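Local coordinates for SusD homolog (PDB 3EHM), which probably binds mucin O-glycans at the cell surface as a SusD-like outer membrane lipoprotein, helping a human gut symbiont to use host glycans, at residues I37-P42 / L257-A262; N80-D85 / P473-A478; V128-W133 / R165-D170; N179-S184 / G195-W200; H409-G414 / Y463-M468. All coordinates share one frame; numbering follows the deposited sequence.

Contact 1 (I37-P42 / L257-A262); sequences IPIGSP and LNSMLA
With CG1 anti to the backbone N (chi1 -171°) and the chain extended beyond it, the side chain of Ile39 lies along the backbone of Leu257 and Asn258, its CG1 3.6 Å from Leu257 O and its CD1 over Asn258 CA. Ser259 has a chi1 of 38°, which carries OG across to the carbonyl of Pro38; the hydroxyl donates to Pro38 O at a modelled 2.5 Å, so short that the exact length is doubtful, and leans against Ile39 CA on the way. Further along, Leu257 N donates a hydrogen bond to Gly40 O at 2.9 Å, almost linear (170° at the hydrogen). Between these two direct bonds a water accepts from Gly40 N and donates to Leu257 O at 2.7 Å. The segment 257-262 is the lead-in to helix 261-266: Asn258 to Leu261 form a type I turn, and Asn258 OD1 takes the N-H of Met260 (a selenomethionine) at 2.8 Å in a capping bond, while its ND2 is held by Ser337 O. What is joined is therefore the loop between helices 23-36 and 47-57 and the start of a distant short helix, with Leu339 of strand 339-342 touching both Ile39 and Ser259. At the outer end Pro42 and Leu257 lie alongside, their side chains running opposite ways, with Pro42 CG 4.0 Å from Leu257 CB.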
# COMPACT_ATOMS: atom_id res chain seq x y z
N ILE A 37 -3.12 -3.49 -8.97
CA ILE A 37 -2.66 -4.38 -7.91
C ILE A 37 -2.94 -5.73 -8.57
O ILE A 37 -4.10 -6.08 -8.79
CB ILE A 37 -3.49 -4.24 -6.62
CG1 ILE A 37 -3.35 -2.82 -6.06
CG2 ILE A 37 -3.00 -5.25 -5.59
CD1 ILE A 37 -4.07 -2.61 -4.73
N PRO A 38 -1.88 -6.49 -8.90
CA PRO A 38 -1.94 -7.80 -9.56
C PRO A 38 -3.03 -8.77 -9.15
O PRO A 38 -3.08 -9.23 -8.02
CB PRO A 38 -0.55 -8.38 -9.30
CG PRO A 38 0.31 -7.19 -9.14
CD PRO A 38 -0.54 -6.27 -8.32
N ILE A 39 -3.89 -9.09 -10.11
CA ILE A 39 -4.97 -10.05 -9.92
C ILE A 39 -5.43 -10.47 -11.31
O ILE A 39 -5.32 -9.70 -12.27
CB ILE A 39 -6.16 -9.43 -9.15
CG1 ILE A 39 -7.16 -10.53 -8.79
CG2 ILE A 39 -6.83 -8.35 -9.98
CD1 ILE A 39 -8.21 -10.11 -7.78
N GLY A 40 -5.93 -11.69 -11.43
CA GLY A 40 -6.36 -12.15 -12.74
C GLY A 40 -7.38 -13.26 -12.74
O GLY A 40 -7.81 -13.73 -11.68
N SER A 41 -7.76 -13.67 -13.94
CA SER A 41 -8.73 -14.74 -14.16
C SER A 41 -8.32 -16.04 -13.49
O SER A 41 -7.13 -16.36 -13.42
CB SER A 41 -8.89 -14.97 -15.66
OG SER A 41 -9.60 -16.17 -15.92
N PRO A 42 -9.30 -16.81 -12.98
CA PRO A 42 -8.97 -18.08 -12.33
C PRO A 42 -8.20 -18.99 -13.28
O PRO A 42 -7.38 -19.81 -12.85
CB PRO A 42 -10.35 -18.65 -11.99
CG PRO A 42 -11.17 -17.42 -11.76
CD PRO A 42 -10.74 -16.52 -12.89
N LEU A 257 -9.65 -14.56 -9.60
CA LEU A 257 -9.22 -15.41 -8.50
C LEU A 257 -8.37 -14.50 -7.62
O LEU A 257 -7.33 -14.01 -8.06
CB LEU A 257 -8.36 -16.56 -9.02
CG LEU A 257 -7.76 -17.48 -7.95
CD1 LEU A 257 -8.89 -18.18 -7.19
CD2 LEU A 257 -6.83 -18.50 -8.60
N ASN A 258 -8.79 -14.27 -6.38
CA ASN A 258 -8.00 -13.40 -5.52
C ASN A 258 -6.55 -13.90 -5.58
O ASN A 258 -6.28 -15.07 -5.35
CB ASN A 258 -8.52 -13.42 -4.09
CG ASN A 258 -7.79 -12.43 -3.21
OD1 ASN A 258 -6.64 -12.65 -2.83
ND2 ASN A 258 -8.45 -11.32 -2.91
N SER A 259 -5.64 -12.98 -5.88
CA SER A 259 -4.23 -13.31 -6.03
C SER A 259 -3.42 -13.58 -4.77
O SER A 259 -2.23 -13.87 -4.86
CB SER A 259 -3.56 -12.22 -6.87
OG SER A 259 -4.09 -10.95 -6.55
N MSE A 260 -4.04 -13.49 -3.60
CA MSE A 260 -3.33 -13.79 -2.36
C MSE A 260 -3.37 -15.30 -2.11
O MSE A 260 -2.58 -15.83 -1.34
CB MSE A 260 -3.98 -13.10 -1.17
CG MSE A 260 -3.89 -11.60 -1.15
SE MSE A 260 -4.75 -10.93 0.47
CE MSE A 260 -3.46 -11.62 1.74
N LEU A 261 -4.30 -15.99 -2.76
CA LEU A 261 -4.44 -17.43 -2.56
C LEU A 261 -3.21 -18.27 -2.89
O LEU A 261 -2.84 -19.16 -2.12
CB LEU A 261 -5.65 -17.95 -3.33
CG LEU A 261 -6.99 -17.46 -2.77
CD1 LEU A 261 -8.14 -18.00 -3.60
CD2 LEU A 261 -7.12 -17.92 -1.32
N ALA A 262 -2.57 -18.00 -4.02
CA ALA A 262 -1.38 -18.76 -4.40
C ALA A 262 -0.34 -18.79 -3.28
O ALA A 262 0.11 -19.86 -2.88
CB ALA A 262 -0.77 -18.18 -5.67
O HOH W 1 -5.18 -14.07 -9.62

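Contact 2 (N80-D85 / P473-A478); sequences NWNFTD and PGRIGA
Trp81 lays the six-membered end of its indole against Pro473 and Ile476, meeting both obliquely: CZ3 is 3.6 Å from Pro473 CA, and CE3 is 3.6 Å from Ile476 CD1. CG sits beside the backbone N (chi1 -50°), which turns the ring toward the short helix 472-475; NE1 is hydrogen-bonded to Thr313 OG1, outside both segments. Ile476 works with two branches. Its CD1 end serves the tryptophan, whereas CG2 touches both Trp81 O and the rim of the Phe83 ring, 3.8 Å from Phe83 CE2. Phe83, centre of an inverse gamma turn, also packs edge-to-face with Phe489. Where the helix ends, Gly477 takes a positive phi in a Schellman motif, and Pro473 O receives both Ile476 N and Ala478 N, from opposite faces of its plane.

Polar links run beside this apolar patch. A water donates to Trp81 O (2.8 Å) and to Arg475 O, and accepts from Phe83 N at 2.9 Å, thereby tying the two backbones together. Arg475, extended from CG to NE, passes its CD close to Asn82 CB and reaches Asn80 O with NH1 at 3.0 Å; the bond is bent (135°) and weak. Since NH1 also forms a salt bridge with Asp469, the guanidinium is probably held chiefly by that carboxylate, and apolar packing and the bridging water probably do more than the weak bond to join loop and helix end.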
# COMPACT_ATOMS: atom_id res chain seq x y z
N ASN A 80 14.20 -10.80 1.47
CA ASN A 80 15.29 -10.56 2.41
C ASN A 80 16.19 -9.42 1.95
O ASN A 80 17.39 -9.39 2.22
CB ASN A 80 16.07 -11.84 2.64
CG ASN A 80 15.30 -12.82 3.50
OD1 ASN A 80 15.59 -12.99 4.69
ND2 ASN A 80 14.30 -13.46 2.91
N TRP A 81 15.57 -8.50 1.23
CA TRP A 81 16.21 -7.28 0.75
C TRP A 81 17.32 -7.45 -0.28
O TRP A 81 18.15 -6.56 -0.44
CB TRP A 81 16.74 -6.49 1.95
CG TRP A 81 15.74 -6.27 3.07
CD1 TRP A 81 14.65 -7.05 3.37
CD2 TRP A 81 15.81 -5.27 4.09
NE1 TRP A 81 14.05 -6.60 4.52
CE2 TRP A 81 14.73 -5.51 4.98
CE3 TRP A 81 16.67 -4.20 4.34
CZ2 TRP A 81 14.51 -4.71 6.11
CZ3 TRP A 81 16.45 -3.40 5.46
CH2 TRP A 81 15.37 -3.66 6.33
N ASN A 82 17.33 -8.58 -0.99
CA ASN A 82 18.34 -8.80 -2.02
C ASN A 82 17.67 -8.42 -3.33
O ASN A 82 17.01 -9.25 -3.97
CB ASN A 82 18.78 -10.26 -2.03
CG ASN A 82 20.02 -10.49 -2.88
OD1 ASN A 82 20.59 -11.58 -2.89
ND2 ASN A 82 20.44 -9.46 -3.59
N PHE A 83 17.83 -7.16 -3.73
CA PHE A 83 17.21 -6.66 -4.94
C PHE A 83 17.95 -7.02 -6.22
O PHE A 83 18.61 -6.18 -6.84
CB PHE A 83 17.04 -5.14 -4.83
CG PHE A 83 16.23 -4.70 -3.63
CD1 PHE A 83 15.32 -5.56 -3.03
CD2 PHE A 83 16.36 -3.40 -3.13
CE1 PHE A 83 14.54 -5.13 -1.94
CE2 PHE A 83 15.58 -2.97 -2.05
CZ PHE A 83 14.67 -3.83 -1.46
N THR A 84 17.82 -8.28 -6.63
CA THR A 84 18.49 -8.79 -7.82
C THR A 84 17.95 -8.20 -9.11
O THR A 84 16.85 -7.66 -9.16
CB THR A 84 18.35 -10.31 -7.91
OG1 THR A 84 16.97 -10.65 -8.09
CG2 THR A 84 18.87 -10.96 -6.63
N ASP A 85 18.75 -8.31 -10.17
CA ASP A 85 18.39 -7.79 -11.47
C ASP A 85 17.05 -8.38 -11.94
O ASP A 85 16.16 -7.65 -12.38
CB ASP A 85 19.48 -8.13 -12.49
CG ASP A 85 19.47 -7.20 -13.69
OD1 ASP A 85 20.02 -6.08 -13.57
OD2 ASP A 85 18.90 -7.58 -14.73
N PRO A 473 19.63 -5.53 6.15
CA PRO A 473 19.95 -4.11 5.98
C PRO A 473 21.25 -3.88 5.22
O PRO A 473 21.36 -2.96 4.41
CB PRO A 473 20.01 -3.59 7.42
CG PRO A 473 18.98 -4.45 8.11
CD PRO A 473 19.31 -5.82 7.56
N GLY A 474 22.24 -4.74 5.47
CA GLY A 474 23.51 -4.61 4.80
C GLY A 474 23.41 -4.78 3.30
O GLY A 474 24.20 -4.21 2.55
N ARG A 475 22.43 -5.57 2.86
CA ARG A 475 22.24 -5.82 1.43
C ARG A 475 21.80 -4.59 0.64
O ARG A 475 21.98 -4.54 -0.57
CB ARG A 475 21.22 -6.95 1.22
CG ARG A 475 21.65 -8.28 1.79
CD ARG A 475 20.79 -9.44 1.29
NE ARG A 475 21.28 -10.71 1.82
CZ ARG A 475 20.77 -11.34 2.88
NH1 ARG A 475 19.73 -10.83 3.52
NH2 ARG A 475 21.33 -12.46 3.32
N ILE A 476 21.22 -3.60 1.32
CA ILE A 476 20.78 -2.40 0.61
C ILE A 476 21.63 -1.18 0.95
O ILE A 476 21.34 -0.08 0.50
CB ILE A 476 19.31 -2.05 0.91
CG1 ILE A 476 19.15 -1.70 2.39
CG2 ILE A 476 18.42 -3.20 0.50
CD1 ILE A 476 17.77 -1.17 2.74
N GLY A 477 22.67 -1.39 1.76
CA GLY A 477 23.55 -0.30 2.14
C GLY A 477 23.15 0.42 3.42
O GLY A 477 23.50 1.58 3.61
N ALA A 478 22.42 -0.27 4.29
CA ALA A 478 21.99 0.32 5.56
C ALA A 478 22.42 -0.58 6.71
O ALA A 478 22.98 -1.65 6.49
CB ALA A 478 20.47 0.49 5.57
O HOH W 2 19.48 -5.15 -2.46

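Contact 3 (V128-W133 / R165-D170); sequences VRNIAW and RSMLAD
An antiparallel pair of helices, in a largely helical protein classed with the TPR-like SusD family, brings helix 116-140 against helix 160-178. The axes of the two short segments run 155° apart in direction and come no nearer than 11.2 Å, a wide spacing bridged mainly by one long side chain. That side chain is Met167, a selenomethionine. Its CG is anti to the backbone N (chi1 -167°) and the chain stays extended as far as SE, which comes to 3.7 Å from Asn130 O; a bend at chi3 then swings CE toward the carbonyl carbon (C) of Trp133. The Met167 chain runs alongside Asn130 in the opposite sense, with Asn130 CB 4.0 Å from Met167 CG.

The polar groups alongside are organised within the first helix. Arg129 NH2 donates to Asn130 OD1 at 3.1 Å, in the amide plane and on a lone pair, and almost exactly in its own guanidinium plane; NE adds a weak bond to the same oxygen. CZ3 of Trp133 lies over one face of that guanidinium, displaced to its rim, and Arg129 CG sits above the centre of the indole. Asp170 OD2 remains 4.3 Å from Arg129 NH2, too far for a salt bridge. Instead the hydroxyl of Tyr145 bonds both Asp170 OD2 and Asn130 OD1. Around the pair, Ile131 packs on helices 197-215 and 23-36, while Leu168 touches helices 197-215 and 220-231.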
# COMPACT_ATOMS: atom_id res chain seq x y z
N VAL A 128 -6.87 5.47 -13.41
CA VAL A 128 -6.40 4.11 -13.12
C VAL A 128 -4.88 4.04 -13.30
O VAL A 128 -4.19 3.42 -12.49
CB VAL A 128 -7.07 3.08 -14.05
CG1 VAL A 128 -6.48 1.70 -13.83
CG2 VAL A 128 -8.57 3.05 -13.78
N ARG A 129 -4.37 4.67 -14.35
CA ARG A 129 -2.93 4.67 -14.59
C ARG A 129 -2.19 5.34 -13.43
O ARG A 129 -1.17 4.84 -12.95
CB ARG A 129 -2.60 5.42 -15.88
CG ARG A 129 -1.13 5.34 -16.26
CD ARG A 129 -0.73 6.43 -17.25
NE ARG A 129 -0.69 7.74 -16.60
CZ ARG A 129 -0.20 8.83 -17.18
NH1 ARG A 129 0.28 8.78 -18.41
NH2 ARG A 129 -0.17 9.98 -16.52
N ASN A 130 -2.71 6.48 -12.99
CA ASN A 130 -2.08 7.23 -11.91
C ASN A 130 -2.13 6.53 -10.56
O ASN A 130 -1.21 6.70 -9.76
CB ASN A 130 -2.69 8.64 -11.83
CG ASN A 130 -2.39 9.46 -13.07
OD1 ASN A 130 -1.36 9.27 -13.72
ND2 ASN A 130 -3.29 10.38 -13.41
N ILE A 131 -3.17 5.76 -10.29
CA ILE A 131 -3.23 5.04 -9.02
C ILE A 131 -2.10 4.01 -9.04
O ILE A 131 -1.43 3.78 -8.03
CB ILE A 131 -4.56 4.29 -8.83
CG1 ILE A 131 -5.71 5.29 -8.72
CG2 ILE A 131 -4.49 3.44 -7.56
CD1 ILE A 131 -7.07 4.62 -8.69
N ALA A 132 -1.90 3.39 -10.19
CA ALA A 132 -0.86 2.39 -10.34
C ALA A 132 0.54 3.01 -10.28
O ALA A 132 1.42 2.51 -9.59
CB ALA A 132 -1.04 1.63 -11.65
N TRP A 133 0.73 4.11 -11.00
CA TRP A 133 2.04 4.75 -11.02
C TRP A 133 2.38 5.51 -9.74
O TRP A 133 3.54 5.87 -9.53
CB TRP A 133 2.19 5.63 -12.25
CG TRP A 133 2.29 4.83 -13.51
CD1 TRP A 133 2.27 3.46 -13.62
CD2 TRP A 133 2.44 5.32 -14.85
NE1 TRP A 133 2.41 3.08 -14.93
CE2 TRP A 133 2.51 4.20 -15.71
CE3 TRP A 133 2.53 6.61 -15.40
CZ2 TRP A 133 2.66 4.33 -17.09
CZ3 TRP A 133 2.68 6.74 -16.77
CH2 TRP A 133 2.74 5.60 -17.61
N ARG A 165 4.16 16.65 -8.59
CA ARG A 165 3.59 17.91 -9.06
C ARG A 165 2.75 17.68 -10.31
O ARG A 165 1.67 18.25 -10.46
CB ARG A 165 4.69 18.92 -9.38
CG ARG A 165 5.37 19.51 -8.16
CD ARG A 165 6.46 20.51 -8.55
NE ARG A 165 7.06 21.12 -7.37
CZ ARG A 165 6.44 22.01 -6.60
NH1 ARG A 165 5.21 22.40 -6.89
NH2 ARG A 165 7.06 22.51 -5.53
N SER A 166 3.26 16.85 -11.22
CA SER A 166 2.58 16.55 -12.47
C SER A 166 1.32 15.71 -12.30
O SER A 166 0.32 15.93 -12.98
CB SER A 166 3.55 15.84 -13.43
OG SER A 166 4.71 16.63 -13.64
N MSE A 167 1.36 14.75 -11.38
CA MSE A 167 0.20 13.90 -11.15
C MSE A 167 -0.96 14.67 -10.54
O MSE A 167 -2.12 14.43 -10.88
CB MSE A 167 0.56 12.72 -10.25
CG MSE A 167 -0.50 11.64 -10.24
SE MSE A 167 -0.02 10.13 -9.14
CE MSE A 167 1.63 9.62 -10.01
N LEU A 168 -0.66 15.61 -9.65
CA LEU A 168 -1.71 16.42 -9.03
C LEU A 168 -2.41 17.25 -10.09
O LEU A 168 -3.64 17.37 -10.10
CB LEU A 168 -1.11 17.32 -7.94
CG LEU A 168 -0.77 16.66 -6.60
CD1 LEU A 168 0.07 17.59 -5.75
CD2 LEU A 168 -2.06 16.29 -5.86
N ALA A 169 -1.64 17.83 -11.00
CA ALA A 169 -2.20 18.64 -12.07
C ALA A 169 -3.05 17.76 -12.98
O ALA A 169 -4.14 18.15 -13.40
CB ALA A 169 -1.09 19.31 -12.86
N ASP A 170 -2.55 16.56 -13.28
CA ASP A 170 -3.28 15.64 -14.15
C ASP A 170 -4.58 15.18 -13.50
O ASP A 170 -5.59 15.02 -14.19
CB ASP A 170 -2.42 14.43 -14.52
CG ASP A 170 -1.30 14.77 -15.49
OD1 ASP A 170 -1.48 15.70 -16.31
OD2 ASP A 170 -0.24 14.11 -15.44

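Contact 4 (N179-S184 / G195-W200); sequences NTISYS and GNVQNW
Val197 fits into the bend of segment 179-184 with both methyls: CG2 lies 4.0 Å from Ile181 CG2 and 3.6 Å from Tyr183 O, and CG1 stands near Ile181 CB. CG1 is anti to the backbone N (chi1 177°), a setting that leaves CG2 beside that N and directed at the tyrosine carbonyl. At the outer end the backbones meet closely, Ser184 CA making a CH···O contact of 3.3 Å with Gly195 O. A water continues the link by accepting from Val197 N at 2.9 Å and donating weakly to Tyr183 O.

Behind this first shell, Ile181 CG2 also sits over the centre of the Tyr183 ring, and its side chain touches Ala120 of helix 116-140. Asn196 is the N-cap of helix 197-215; its OD1 accepts from Asn199 N at 3.2 Å, with the donor well above the amide plane. Gly195 has a positive phi, its N held by Asp190, whose carboxylate also takes the indole N-H of Trp200. The two ends of the connection between helices 160-178 and 197-215 are thus joined largely by apolar and CH···O contacts, while the water gives Val197 N, in a first helical turn that offers it no carbonyl, an acceptor.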
# COMPACT_ATOMS: atom_id res chain seq x y z
N ASN A 179 -16.35 15.92 -14.26
CA ASN A 179 -17.40 16.61 -13.52
C ASN A 179 -18.49 17.15 -14.45
O ASN A 179 -19.55 17.58 -14.00
CB ASN A 179 -16.81 17.75 -12.69
CG ASN A 179 -16.51 17.33 -11.26
OD1 ASN A 179 -15.78 18.01 -10.55
ND2 ASN A 179 -17.09 16.22 -10.83
N THR A 180 -18.24 17.11 -15.76
CA THR A 180 -19.22 17.59 -16.73
C THR A 180 -19.96 16.42 -17.37
O THR A 180 -20.88 16.62 -18.17
CB THR A 180 -18.56 18.42 -17.85
OG1 THR A 180 -17.70 17.58 -18.63
CG2 THR A 180 -17.74 19.56 -17.25
N ILE A 181 -19.56 15.20 -17.02
CA ILE A 181 -20.19 14.00 -17.55
C ILE A 181 -21.21 13.51 -16.54
O ILE A 181 -20.87 13.21 -15.39
CB ILE A 181 -19.14 12.89 -17.79
CG1 ILE A 181 -17.99 13.42 -18.66
CG2 ILE A 181 -19.80 11.68 -18.45
CD1 ILE A 181 -18.40 13.82 -20.06
N SER A 182 -22.47 13.42 -16.95
CA SER A 182 -23.54 12.98 -16.07
C SER A 182 -24.09 11.59 -16.40
O SER A 182 -24.91 11.05 -15.66
CB SER A 182 -24.68 14.00 -16.08
OG SER A 182 -25.03 14.34 -17.41
N TYR A 183 -23.65 11.02 -17.52
CA TYR A 183 -24.12 9.70 -17.92
C TYR A 183 -23.07 8.63 -17.64
O TYR A 183 -21.92 8.94 -17.33
CB TYR A 183 -24.47 9.70 -19.41
CG TYR A 183 -23.41 10.34 -20.28
CD1 TYR A 183 -23.41 11.71 -20.51
CD2 TYR A 183 -22.39 9.57 -20.84
CE1 TYR A 183 -22.42 12.31 -21.29
CE2 TYR A 183 -21.39 10.16 -21.62
CZ TYR A 183 -21.41 11.53 -21.84
OH TYR A 183 -20.42 12.12 -22.59
N SER A 184 -23.47 7.36 -17.73
CA SER A 184 -22.55 6.25 -17.47
C SER A 184 -21.50 6.11 -18.58
O SER A 184 -21.77 6.39 -19.75
CB SER A 184 -23.34 4.95 -17.33
OG SER A 184 -24.26 5.03 -16.26
N GLY A 195 -19.46 2.00 -14.27
CA GLY A 195 -19.72 3.16 -15.10
C GLY A 195 -20.16 4.45 -14.44
O GLY A 195 -20.43 5.43 -15.13
N ASN A 196 -20.23 4.47 -13.11
CA ASN A 196 -20.63 5.67 -12.38
C ASN A 196 -19.47 6.66 -12.34
O ASN A 196 -18.56 6.54 -11.51
CB ASN A 196 -21.05 5.30 -10.95
CG ASN A 196 -21.66 6.48 -10.20
OD1 ASN A 196 -21.22 7.62 -10.34
ND2 ASN A 196 -22.68 6.19 -9.40
N VAL A 197 -19.50 7.65 -13.24
CA VAL A 197 -18.44 8.66 -13.32
C VAL A 197 -18.27 9.47 -12.04
O VAL A 197 -17.15 9.85 -11.69
CB VAL A 197 -18.71 9.63 -14.50
CG1 VAL A 197 -17.65 10.73 -14.53
CG2 VAL A 197 -18.71 8.86 -15.81
N GLN A 198 -19.37 9.74 -11.33
CA GLN A 198 -19.30 10.50 -10.08
C GLN A 198 -18.39 9.80 -9.07
O GLN A 198 -17.67 10.46 -8.33
CB GLN A 198 -20.70 10.68 -9.49
CG GLN A 198 -21.54 11.72 -10.22
CD GLN A 198 -21.37 11.66 -11.73
OE1 GLN A 198 -20.50 12.33 -12.30
NE2 GLN A 198 -22.19 10.84 -12.39
N ASN A 199 -18.43 8.47 -9.04
CA ASN A 199 -17.57 7.75 -8.12
C ASN A 199 -16.12 7.83 -8.60
O ASN A 199 -15.21 7.94 -7.78
CB ASN A 199 -18.02 6.29 -8.00
CG ASN A 199 -19.10 6.11 -6.94
OD1 ASN A 199 -19.81 5.11 -6.93
ND2 ASN A 199 -19.21 7.08 -6.04
N TRP A 200 -15.91 7.79 -9.91
CA TRP A 200 -14.55 7.90 -10.42
C TRP A 200 -13.95 9.24 -10.02
O TRP A 200 -12.76 9.34 -9.73
CB TRP A 200 -14.52 7.75 -11.95
CG TRP A 200 -14.48 6.32 -12.38
CD1 TRP A 200 -15.51 5.58 -12.87
CD2 TRP A 200 -13.35 5.45 -12.30
NE1 TRP A 200 -15.09 4.29 -13.11
CE2 TRP A 200 -13.77 4.18 -12.77
CE3 TRP A 200 -12.02 5.61 -11.88
CZ2 TRP A 200 -12.90 3.08 -12.82
CZ3 TRP A 200 -11.16 4.51 -11.94
CH2 TRP A 200 -11.61 3.26 -12.40
O HOH W 3 -22.02 8.61 -14.36

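Contact 5 (H409-G414 / Y463-M468); sequences HDLSIG and YLMKPM
Both segments are irregular, two connecting loops of the SusD-like fold that run closest at His409 and Met465, whose CA atoms are 6.1 Å apart. In the first, Asp410 to Ile413 form a type I turn overlaid by an Asx turn, with Ser412 N bonded to Asp410 OD1 at 3.0 Å. The imidazole of His409 lies against the other backbone: CA of Met465, a selenomethionine, stands over one ring face in a CH-pi contact, 4.2 Å from the centroid, with Lys466 N over the same face. The aliphatic chain of Lys466 runs past the ring, its CG 3.5 Å from His409 CD2. Bent at chi2 (-84°), Met465 directs CE to Leu411 CD2 at 4.0 Å, and the other leucine methyl, CD1, touches Tyr463 O, an oxygen hydrogen-bonded to Tyr279 OH of helix 274-282. Gly414 O lies at the edge of the Tyr463 ring, 3.5 Å from CE2, and a water joins it to Tyr463 OH with 2.7 Å to each oxygen.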
# COMPACT_ATOMS: atom_id res chain seq x y z
N HIS A 409 11.30 -8.85 20.01
CA HIS A 409 11.29 -7.41 19.85
C HIS A 409 10.11 -6.88 20.63
O HIS A 409 8.97 -7.29 20.41
CB HIS A 409 11.17 -7.02 18.38
CG HIS A 409 11.19 -5.54 18.15
ND1 HIS A 409 10.09 -4.74 18.36
CD2 HIS A 409 12.20 -4.70 17.82
CE1 HIS A 409 10.42 -3.47 18.17
NE2 HIS A 409 11.70 -3.42 17.84
N ASP A 410 10.38 -5.99 21.58
CA ASP A 410 9.32 -5.42 22.38
C ASP A 410 8.73 -4.22 21.65
O ASP A 410 9.26 -3.11 21.72
CB ASP A 410 9.84 -4.98 23.75
CG ASP A 410 8.72 -4.66 24.70
OD1 ASP A 410 7.59 -4.41 24.22
OD2 ASP A 410 8.95 -4.64 25.93
N LEU A 411 7.63 -4.46 20.96
CA LEU A 411 6.96 -3.42 20.19
C LEU A 411 6.30 -2.35 21.08
O LEU A 411 6.00 -1.26 20.60
CB LEU A 411 5.89 -4.06 19.30
CG LEU A 411 5.20 -3.20 18.24
CD1 LEU A 411 6.23 -2.66 17.26
CD2 LEU A 411 4.16 -4.04 17.51
N SER A 412 6.09 -2.65 22.35
CA SER A 412 5.44 -1.71 23.26
C SER A 412 6.29 -0.51 23.65
O SER A 412 5.76 0.56 23.93
CB SER A 412 4.99 -2.42 24.54
OG SER A 412 6.10 -2.79 25.33
N ILE A 413 7.61 -0.70 23.67
CA ILE A 413 8.55 0.35 24.06
C ILE A 413 8.35 1.68 23.36
O ILE A 413 8.56 1.81 22.15
CB ILE A 413 10.00 -0.11 23.85
CG1 ILE A 413 10.28 -1.37 24.67
CG2 ILE A 413 10.96 1.01 24.25
CD1 ILE A 413 11.66 -1.96 24.46
N GLY A 414 7.94 2.68 24.14
CA GLY A 414 7.72 4.02 23.62
C GLY A 414 6.58 4.10 22.62
O GLY A 414 6.47 5.09 21.89
N TYR A 463 5.54 2.07 14.60
CA TYR A 463 6.81 1.43 14.89
C TYR A 463 6.64 -0.03 14.47
O TYR A 463 5.56 -0.60 14.64
CB TYR A 463 7.14 1.52 16.38
CG TYR A 463 7.45 2.93 16.86
CD1 TYR A 463 7.97 3.88 15.98
CD2 TYR A 463 7.26 3.30 18.19
CE1 TYR A 463 8.30 5.17 16.41
CE2 TYR A 463 7.58 4.58 18.64
CZ TYR A 463 8.10 5.51 17.74
OH TYR A 463 8.41 6.77 18.18
N LEU A 464 7.69 -0.62 13.92
CA LEU A 464 7.61 -1.99 13.42
C LEU A 464 8.52 -2.97 14.14
O LEU A 464 9.51 -2.59 14.76
CB LEU A 464 7.98 -2.02 11.94
CG LEU A 464 7.36 -0.96 11.03
CD1 LEU A 464 8.08 -0.97 9.69
CD2 LEU A 464 5.88 -1.23 10.85
N MSE A 465 8.16 -4.25 14.03
CA MSE A 465 8.98 -5.32 14.59
C MSE A 465 10.21 -5.27 13.69
O MSE A 465 10.08 -5.13 12.47
CB MSE A 465 8.27 -6.67 14.43
CG MSE A 465 7.01 -6.84 15.27
SE MSE A 465 7.40 -7.41 17.08
CE MSE A 465 5.60 -7.77 17.70
N LYS A 466 11.40 -5.38 14.27
CA LYS A 466 12.63 -5.33 13.49
C LYS A 466 12.80 -6.59 12.65
O LYS A 466 12.31 -7.65 13.00
CB LYS A 466 13.83 -5.19 14.43
CG LYS A 466 14.04 -6.40 15.32
CD LYS A 466 15.10 -6.17 16.38
CE LYS A 466 15.22 -7.39 17.28
NZ LYS A 466 15.58 -7.00 18.68
N PRO A 467 13.52 -6.47 11.52
CA PRO A 467 13.72 -7.65 10.67
C PRO A 467 14.48 -8.75 11.42
O PRO A 467 15.38 -8.47 12.20
CB PRO A 467 14.49 -7.10 9.48
CG PRO A 467 15.25 -5.93 10.07
CD PRO A 467 14.21 -5.30 10.96
N MSE A 468 14.10 -10.00 11.18
CA MSE A 468 14.75 -11.12 11.83
C MSE A 468 16.12 -11.40 11.22
O MSE A 468 17.06 -11.77 11.92
CB MSE A 468 13.87 -12.36 11.72
CG MSE A 468 14.42 -13.57 12.42
SE MSE A 468 13.26 -15.09 12.25
CE MSE A 468 11.81 -14.33 11.23
O HOH W 4 8.27 6.84 20.85

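From the N terminus, the loop after helix 23-36 opens contact 1, and the loop before helix 85-110 opens contact 2. Contacts 3 and 4 follow in series, both enclosed by these two long loops: contact 3 pairs helices 116-140 and 160-178, and contact 4 closes the short connection to helix 197-215. They touch where Val128 CG2 meets Trp200 CH2 at 3.3 Å. Contact 1 then closes at 257-262 and, because contact 2 is still open, the two cross. Contact 5 joins two later loops within the span of contact 2, which closes last, at 473-478, with Trp81 packing on Pro467. Contacts 4 and 5 lie on opposite sides of the chain's centre.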